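Local coordinates for ABC transporter, periplasmic substrate-binding protein (Thermotoga maritima, PDB 2HPG) that probably binds a small solute in the periplasm and delivers it to a tripartite ATP-independent (TRAP) membrane transporter, at residues A200-Y204 against A205-N209. Sequence-based numbering, arbitrary orientation.
Sequences AELTY and ANVYN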
loop_
_atom_site.group_PDB
_atom_site.type_symbol
_atom_site.label_atom_id
_atom_site.label_comp_id
_atom_site.label_asym_id
_atom_site.label_seq_id
_atom_site.Cartn_x
_atom_site.Cartn_y
_atom_site.Cartn_z
ATOM N N ALA A 200 1.397 7.985 15.366
ATOM C CA ALA A 200 1.566 7.493 14.006
ATOM C C ALA A 200 0.244 6.896 13.547
ATOM O O ALA A 200 -0.774 7.007 14.222
ATOM C CB ALA A 200 2.682 6.437 13.947
ATOM N N GLU A 201 0.245 6.293 12.365
ATOM C CA GLU A 201 -0.935 5.644 11.857
ATOM C C GLU A 201 -0.421 4.471 11.048
ATOM O O GLU A 201 0.375 4.652 10.136
ATOM C CB GLU A 201 -1.789 6.636 11.054
ATOM C CG GLU A 201 -1.104 7.356 9.940
ATOM C CD GLU A 201 -1.061 6.593 8.637
ATOM O OE1 GLU A 201 -0.123 6.815 7.852
ATOM O OE2 GLU A 201 -1.949 5.770 8.394
ATOM N N LEU A 202 -0.770 3.263 11.474
ATOM C CA LEU A 202 -0.057 2.054 11.064
ATOM C C LEU A 202 -0.980 0.846 11.142
ATOM O O LEU A 202 -2.082 0.931 11.649
ATOM C CB LEU A 202 1.145 1.809 11.998
ATOM C CG LEU A 202 2.307 2.811 11.964
ATOM C CD1 LEU A 202 3.302 2.530 13.105
ATOM C CD2 LEU A 202 3.057 2.838 10.627
ATOM N N THR A 203 -0.508 -0.292 10.637
ATOM C CA THR A 203 -1.158 -1.566 10.862
ATOM C C THR A 203 -0.700 -2.153 12.203
ATOM O O THR A 203 0.286 -1.702 12.757
ATOM C CB THR A 203 -0.742 -2.546 9.789
ATOM O OG1 THR A 203 0.648 -2.811 9.942
ATOM C CG2 THR A 203 -1.014 -1.951 8.400
ATOM N N TYR A 204 -1.421 -3.158 12.710
ATOM C CA TYR A 204 -1.062 -3.804 13.971
ATOM C C TYR A 204 0.295 -4.524 13.860
ATOM O O TYR A 204 1.065 -4.567 14.817
ATOM C CB TYR A 204 -2.161 -4.794 14.390
ATOM C CG TYR A 204 -3.399 -4.176 15.057
ATOM C CD1 TYR A 204 -3.381 -3.823 16.391
ATOM C CD2 TYR A 204 -4.591 -3.987 14.350
ATOM C CE1 TYR A 204 -4.489 -3.338 17.011
ATOM C CE2 TYR A 204 -5.718 -3.475 14.976
ATOM C CZ TYR A 204 -5.649 -3.138 16.304
ATOM O OH TYR A 204 -6.732 -2.606 16.985
ATOM N N ALA A 205 0.587 -5.107 12.702
ATOM C CA ALA A 205 1.902 -5.736 12.452
ATOM C C ALA A 205 3.034 -4.721 12.593
ATOM O O ALA A 205 4.043 -4.993 13.234
ATOM C CB ALA A 205 1.932 -6.368 11.057
ATOM N N ASN A 206 2.863 -3.548 11.983
ATOM C CA ASN A 206 3.866 -2.476 12.078
ATOM C C ASN A 206 4.064 -2.087 13.535
ATOM O O ASN A 206 5.195 -1.939 14.014
ATOM C CB ASN A 206 3.399 -1.198 11.359
ATOM C CG ASN A 206 3.325 -1.323 9.842
ATOM O OD1 ASN A 206 3.989 -2.156 9.217
ATOM N ND2 ASN A 206 2.498 -0.479 9.239
ATOM N N VAL A 207 2.955 -1.878 14.240
ATOM C CA VAL A 207 3.019 -1.448 15.640
ATOM C C VAL A 207 3.684 -2.527 16.483
ATOM O O VAL A 207 4.560 -2.236 17.298
ATOM C CB VAL A 207 1.628 -1.134 16.219
ATOM C CG1 VAL A 207 1.712 -0.892 17.748
ATOM C CG2 VAL A 207 1.006 0.080 15.493
ATOM N N TYR A 208 3.291 -3.779 16.287
ATOM C CA TYR A 208 3.862 -4.851 17.104
ATOM C C TYR A 208 5.360 -5.103 16.818
ATOM O O TYR A 208 6.200 -5.212 17.744
ATOM C CB TYR A 208 3.091 -6.159 16.926
ATOM C CG TYR A 208 3.586 -7.236 17.902
ATOM C CD1 TYR A 208 3.178 -7.232 19.216
ATOM C CD2 TYR A 208 4.469 -8.235 17.486
ATOM C CE1 TYR A 208 3.639 -8.198 20.123
ATOM C CE2 TYR A 208 4.940 -9.206 18.373
ATOM C CZ TYR A 208 4.510 -9.175 19.697
ATOM O OH TYR A 208 4.942 -10.131 20.625
ATOM N N ASN A 209 5.689 -5.269 15.548
ATOM C CA ASN A 209 7.067 -5.566 15.148
ATOM C C ASN A 209 8.016 -4.400 15.456
ATOM O O ASN A 209 9.188 -4.611 15.682
ATOM C CB ASN A 209 7.129 -5.939 13.671
ATOM C CG ASN A 209 6.489 -7.292 13.385
ATOM O OD1 ASN A 209 6.560 -8.210 14.203
ATOM N ND2 ASN A 209 5.886 -7.426 12.216
#
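Thr203 is the N-cap of helix 204-209, and its side chain accepts a hydrogen bond from the backbone of Asn206. Strand 199-202, which pairs with strands 130-146 and 160-162 in the mixed sheet, ends just before it, so the contact is a local strand-to-helix turn. The Thr203 hydroxyl lies between its own backbone N and carbonyl carbon (chi1 66°), which aims it at the first helical turn. Asn206 N reaches Thr203 OG1 at 3.1 Å, with an N-H...O angle of 164°. The helical repeat then starts with Val207 N to Thr203 O at 3.1 Å and Tyr208 N to Tyr204 O at 2.8 Å.

Leu202 can be followed outward. Its CB lies 3.8 Å from Asn206 CB and 3.9 Å from Val207 CG2. CG keeps beside Asn206 CB, at 4.2 Å. Both methyls lie by Asn206 CB, and CD1 also reaches Val207 CG2, at 4.1 Å. Phe185 and Leu212 also touch this leucine.

The CB of Tyr204 points away from residues 205-209, though it still touches Ala205 N. The ring's OH bonds to Glu221 on strand 218-234. Glu269 of helix 243-278 accepts from both Tyr204 N and Ala205 N.

Thus three backbone N-H groups of the first turn, those of Tyr204, Ala205 and Asn206, are satisfied by side-chain oxygens. The carboxylate of Glu269, if ionised, would probably also suit the positive end of the helix dipole.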